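Side-chain contacts in collagen adhesin (Enterococcus faecalis, PDB 2OKM), which probably binds collagen as a cell-wall-anchored surface adhesin, the chain here being its N2 subdomain: residues P5-V10 with I37-R42; W22-N27 with N86-R91. All blocks are in the same frame, centred on the assembly; numbering follows the deposited sequence.

Contact 1: residues P5-V10 with I37-R42. With SO4 (sulfate ion), chain B.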
# COMPACT_ATOMS: atom_id res chain seq x y z
N PRO A 5 11.74 -5.61 -4.12
CA PRO A 5 11.83 -4.33 -4.82
C PRO A 5 11.52 -3.28 -3.75
O PRO A 5 11.04 -3.63 -2.67
CB PRO A 5 10.72 -4.42 -5.87
CG PRO A 5 9.74 -5.37 -5.26
CD PRO A 5 10.62 -6.42 -4.62
N PHE A 6 11.79 -2.01 -4.04
CA PHE A 6 11.49 -0.97 -3.07
C PHE A 6 9.99 -0.98 -2.80
O PHE A 6 9.55 -0.72 -1.69
CB PHE A 6 11.89 0.41 -3.58
CG PHE A 6 11.60 1.50 -2.60
CD1 PHE A 6 12.44 1.72 -1.51
CD2 PHE A 6 10.46 2.28 -2.73
CE1 PHE A 6 12.14 2.69 -0.56
CE2 PHE A 6 10.15 3.26 -1.78
CZ PHE A 6 10.99 3.46 -0.70
N PHE A 7 9.22 -1.28 -3.84
CA PHE A 7 7.78 -1.33 -3.69
C PHE A 7 7.10 -2.34 -4.59
O PHE A 7 7.46 -2.49 -5.76
CB PHE A 7 7.14 0.04 -3.94
CG PHE A 7 5.63 0.02 -3.85
CD1 PHE A 7 4.85 -0.18 -4.99
CD2 PHE A 7 5.00 0.14 -2.62
CE1 PHE A 7 3.46 -0.26 -4.89
CE2 PHE A 7 3.62 0.05 -2.51
CZ PHE A 7 2.85 -0.15 -3.65
N TYR A 8 6.13 -3.04 -4.03
CA TYR A 8 5.35 -3.98 -4.81
C TYR A 8 4.00 -4.16 -4.15
O TYR A 8 3.83 -3.93 -2.94
CB TYR A 8 6.06 -5.33 -5.01
CG TYR A 8 6.14 -6.24 -3.81
CD1 TYR A 8 7.17 -6.11 -2.88
CD2 TYR A 8 5.21 -7.27 -3.64
CE1 TYR A 8 7.28 -7.00 -1.81
CE2 TYR A 8 5.32 -8.16 -2.58
CZ TYR A 8 6.36 -8.02 -1.67
OH TYR A 8 6.48 -8.91 -0.64
N LYS A 9 3.04 -4.58 -4.95
CA LYS A 9 1.69 -4.76 -4.48
C LYS A 9 1.11 -6.08 -4.94
O LYS A 9 1.26 -6.46 -6.11
CB LYS A 9 0.87 -3.60 -5.01
CG LYS A 9 -0.58 -3.69 -4.73
CD LYS A 9 -1.22 -2.52 -5.37
CE LYS A 9 -2.62 -2.86 -5.57
NZ LYS A 9 -3.29 -3.07 -4.27
N VAL A 10 0.47 -6.79 -4.02
CA VAL A 10 -0.17 -8.06 -4.32
C VAL A 10 -1.46 -8.17 -3.53
O VAL A 10 -1.73 -7.38 -2.63
CB VAL A 10 0.72 -9.27 -3.95
CG1 VAL A 10 1.92 -9.33 -4.86
CG2 VAL A 10 1.16 -9.17 -2.49
N ILE A 37 7.57 9.27 0.42
CA ILE A 37 7.21 8.21 -0.52
C ILE A 37 5.75 8.51 -0.81
O ILE A 37 4.95 8.58 0.12
CB ILE A 37 7.30 6.82 0.13
CG1 ILE A 37 8.72 6.55 0.63
CG2 ILE A 37 6.87 5.75 -0.88
CD1 ILE A 37 8.83 5.33 1.52
N SER A 38 5.41 8.69 -2.08
CA SER A 38 4.03 9.02 -2.44
C SER A 38 3.43 8.02 -3.40
O SER A 38 3.95 7.80 -4.48
CB SER A 38 3.98 10.42 -3.06
OG SER A 38 4.51 11.39 -2.18
N ILE A 39 2.31 7.43 -2.99
CA ILE A 39 1.61 6.44 -3.81
C ILE A 39 0.25 6.96 -4.25
O ILE A 39 -0.53 7.45 -3.43
CB ILE A 39 1.37 5.13 -3.02
CG1 ILE A 39 2.71 4.54 -2.56
CG2 ILE A 39 0.61 4.14 -3.89
CD1 ILE A 39 2.55 3.32 -1.67
N ALA A 40 -0.02 6.87 -5.55
CA ALA A 40 -1.32 7.26 -6.09
C ALA A 40 -1.93 5.93 -6.50
O ALA A 40 -1.43 5.26 -7.41
CB ALA A 40 -1.14 8.16 -7.31
N ASP A 41 -3.00 5.54 -5.82
CA ASP A 41 -3.65 4.26 -6.08
C ASP A 41 -5.03 4.36 -6.71
O ASP A 41 -5.89 5.09 -6.22
CB ASP A 41 -3.73 3.47 -4.77
CG ASP A 41 -4.05 2.01 -4.99
OD1 ASP A 41 -5.16 1.72 -5.49
OD2 ASP A 41 -3.20 1.17 -4.65
N ARG A 42 -5.24 3.62 -7.80
CA ARG A 42 -6.52 3.60 -8.50
C ARG A 42 -6.98 2.15 -8.60
O ARG A 42 -6.43 1.37 -9.38
CB ARG A 42 -6.37 4.20 -9.90
S SO4 B . 13.53 -2.36 -7.54
O1 SO4 B . 13.96 -3.71 -7.14
O2 SO4 B . 14.60 -1.70 -8.33
O3 SO4 B . 12.31 -2.47 -8.36
O4 SO4 B . 13.25 -1.55 -6.35

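Contact 2: residues W22-N27 with N86-R91. With SO4 (sulfate ion), chain C.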
# COMPACT_ATOMS: atom_id res chain seq x y z
N TRP A 22 -5.70 -6.76 -0.03
CA TRP A 22 -4.61 -6.11 -0.75
C TRP A 22 -3.44 -5.80 0.17
O TRP A 22 -3.61 -5.62 1.38
CB TRP A 22 -5.10 -4.82 -1.42
CG TRP A 22 -6.00 -5.04 -2.61
CD1 TRP A 22 -7.35 -4.84 -2.66
CD2 TRP A 22 -5.61 -5.51 -3.91
NE1 TRP A 22 -7.83 -5.16 -3.92
CE2 TRP A 22 -6.78 -5.57 -4.70
CE3 TRP A 22 -4.39 -5.89 -4.48
CZ2 TRP A 22 -6.77 -6.00 -6.04
CZ3 TRP A 22 -4.37 -6.31 -5.81
CH2 TRP A 22 -5.56 -6.36 -6.58
N PHE A 23 -2.24 -5.75 -0.41
CA PHE A 23 -1.04 -5.47 0.35
C PHE A 23 -0.12 -4.50 -0.39
O PHE A 23 0.22 -4.72 -1.55
CB PHE A 23 -0.24 -6.75 0.60
CG PHE A 23 -1.02 -7.85 1.27
CD1 PHE A 23 -1.94 -8.61 0.55
CD2 PHE A 23 -0.82 -8.14 2.62
CE1 PHE A 23 -2.64 -9.65 1.16
CE2 PHE A 23 -1.53 -9.18 3.24
CZ PHE A 23 -2.43 -9.94 2.50
N LEU A 24 0.27 -3.43 0.29
CA LEU A 24 1.21 -2.46 -0.28
C LEU A 24 2.49 -2.71 0.52
O LEU A 24 2.54 -2.45 1.71
CB LEU A 24 0.71 -1.03 -0.06
CG LEU A 24 -0.71 -0.75 -0.56
CD1 LEU A 24 -1.03 0.71 -0.30
CD2 LEU A 24 -0.84 -1.06 -2.05
N ASN A 25 3.50 -3.24 -0.16
CA ASN A 25 4.77 -3.57 0.49
C ASN A 25 5.81 -2.50 0.23
O ASN A 25 6.39 -2.44 -0.85
CB ASN A 25 5.23 -4.93 -0.02
CG ASN A 25 4.24 -6.02 0.33
OD1 ASN A 25 4.19 -6.47 1.47
ND2 ASN A 25 3.44 -6.42 -0.65
N VAL A 26 6.05 -1.68 1.24
CA VAL A 26 6.96 -0.56 1.12
C VAL A 26 8.30 -0.67 1.83
O VAL A 26 8.36 -0.83 3.05
CB VAL A 26 6.25 0.72 1.63
CG1 VAL A 26 7.10 1.95 1.34
CG2 VAL A 26 4.87 0.84 0.99
N ASN A 27 9.37 -0.57 1.05
CA ASN A 27 10.73 -0.59 1.57
C ASN A 27 11.02 -1.76 2.51
O ASN A 27 11.55 -1.57 3.60
CB ASN A 27 10.98 0.75 2.28
CG ASN A 27 12.45 1.01 2.57
OD1 ASN A 27 13.33 0.50 1.88
ND2 ASN A 27 12.71 1.83 3.58
N ASN A 86 -12.99 4.77 -4.40
CA ASN A 86 -12.07 3.66 -4.65
C ASN A 86 -10.63 4.04 -5.01
O ASN A 86 -9.81 3.16 -5.29
CB ASN A 86 -12.66 2.78 -5.75
CG ASN A 86 -14.00 2.19 -5.36
OD1 ASN A 86 -15.02 2.41 -6.03
ND2 ASN A 86 -14.02 1.43 -4.28
N ASP A 87 -10.33 5.33 -5.02
CA ASP A 87 -8.99 5.80 -5.33
C ASP A 87 -8.44 6.53 -4.11
O ASP A 87 -9.16 7.26 -3.43
CB ASP A 87 -9.01 6.77 -6.51
CG ASP A 87 -9.42 6.12 -7.82
OD1 ASP A 87 -9.64 6.86 -8.80
OD2 ASP A 87 -9.52 4.88 -7.87
N PHE A 88 -7.15 6.35 -3.82
CA PHE A 88 -6.56 7.02 -2.68
C PHE A 88 -5.10 7.34 -2.93
O PHE A 88 -4.43 6.68 -3.72
CB PHE A 88 -6.69 6.16 -1.41
CG PHE A 88 -5.93 4.86 -1.46
CD1 PHE A 88 -4.60 4.80 -1.06
CD2 PHE A 88 -6.55 3.69 -1.89
CE1 PHE A 88 -3.89 3.59 -1.09
CE2 PHE A 88 -5.85 2.47 -1.93
CZ PHE A 88 -4.52 2.43 -1.53
N ASN A 89 -4.62 8.40 -2.28
CA ASN A 89 -3.23 8.77 -2.39
C ASN A 89 -2.68 8.57 -0.98
O ASN A 89 -3.25 9.05 -0.01
CB ASN A 89 -3.07 10.24 -2.81
CG ASN A 89 -3.58 10.50 -4.20
OD1 ASN A 89 -3.50 9.65 -5.08
ND2 ASN A 89 -4.11 11.70 -4.42
N LEU A 90 -1.57 7.84 -0.88
CA LEU A 90 -0.97 7.57 0.41
C LEU A 90 0.48 8.04 0.42
O LEU A 90 1.27 7.66 -0.44
CB LEU A 90 -1.04 6.07 0.71
CG LEU A 90 -0.41 5.55 2.01
CD1 LEU A 90 -1.03 6.25 3.21
CD2 LEU A 90 -0.62 4.04 2.10
N ARG A 91 0.81 8.86 1.41
CA ARG A 91 2.16 9.39 1.54
C ARG A 91 2.81 8.98 2.86
O ARG A 91 2.15 8.96 3.90
CB ARG A 91 2.12 10.92 1.46
CG ARG A 91 3.43 11.60 1.77
CD ARG A 91 3.30 13.10 1.59
NE ARG A 91 2.84 13.49 0.25
CZ ARG A 91 3.63 14.00 -0.69
NH1 ARG A 91 4.91 14.17 -0.44
NH2 ARG A 91 3.13 14.38 -1.86
S SO4 C . -14.53 5.50 -8.14
O1 SO4 C . -14.61 4.06 -8.45
O2 SO4 C . -13.20 6.02 -8.51
O3 SO4 C . -15.56 6.22 -8.92
O4 SO4 C . -14.76 5.71 -6.69

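Contact 1: residues P5-V10 with I37-R42
Phe6 and Phe7 meet Ile37 and Ile39 between the two facing sheets of the immunoglobulin-like beta-sandwich that forms this N2 subdomain. The touching parts of the strands run in nearly the same direction, 18° apart, yet they belong to different sheets: Phe7 CA and Ile39 CA are 9.9 Å apart, so side chains alone bridge the gap. Within each aromatic-isoleucine pair the side chains arrive from opposite directions. In both isoleucines CG1 lies anti to the carbonyl carbon and CD1 continues the chain trans (chi2 169° in Ile37), which carries the methyl across. Ile37 CD1 meets the Phe6 ring at its edge, near the ring plane, with CZ at 3.6 Å. Ile39 CD1 comes to the Phe7 ring obliquely, CE2 being the nearest atom at 3.5 Å. Each ring has a further aromatic neighbour: Phe6 stacks with Tyr128 and Phe7 packs edge-to-face with Tyr124. Farther along, Lys9 and Asp41 cross at about a right angle, Lys9 CE lying 4.2 Å from Asp41 OD2. Their opposite charges stay beyond a salt bridge. Lys9 NZ is modelled too close to Trp22 CE3, leaving its bond to Tyr106 OH less sure; Asp41 OD1 is hydrogen-bonded to Asn122 ND2. Beside Pro5, a sulfate ion, probably from the crystallisation liquor, accepts a hydrogen bond from Phe6 N to its O4 at 2.8 Å, nearly straight at 167°.

Contact 2: residues W22-N27 with N86-R91
Leu24 reaches over from strand 19-26 and sets one methyl, CD1, against both Phe88 and Leu90 of strand 87-92. Along the latter segment, Asn86 comes first, still in the loop before the strand: its backbone N makes a weak hydrogen bond to O4 of a sulfate ion at 3.0 Å, bent to 133°; the same N is also hydrogen-bonded to Thr84 OG1, which binds the sulfate as well. Asp87 N adds a weak bond to the same Thr84 hydroxyl, so one side chain gathers the backbone at the strand's start. Phe88 then turns inward. Its ring offers an edge to Leu24, whose CD1 lies near the ring plane and equally close, 4.1 Å, to Phe88 CE1 and CZ; the two side chains approach from opposite directions. Phe88 also packs edge-to-face with Phe54 and Tyr106. Leu24, Phe88 and Leu90 are buried in the interior of a beta-sandwich, strand 19-26 lying in one sheet and strand 87-92 in the other, with 10.3 Å between Leu24 CA and Leu90 CA. Two residues on from Phe88, Leu90 faces the same interior. With CG placed trans to its backbone N (chi1 178°), it brings CD2 to 4.1 Å from Leu24 CD1, a methyl-to-methyl meeting of obliquely crossing side chains. Arg91 follows, exposed, where its NH1 forms a salt bridge with Asp36 OD2.

How the contacts relate
Contacts 1 and 2 span the same interior, their centres about 6 Å apart, and each takes one strand from either sheet. Backbone hydrogen bonds probably join them: Phe6 O lies 2.7 Å from Asn27 N, just beyond the paired strands 7-12 and 19-26, and Ile39 N lies 2.8 Å from Leu90 O inside the other sheet. Side chains link them too, Lys9 touching Leu24 and Asp41 touching Phe88, while Lys9 NZ and Trp22 CE3 are only 3.0 Å apart, a crowding that leaves the amine's place less sure. The two sulfates lie far apart; both probably come from the crystallisation liquor, so their places say nothing about collagen binding.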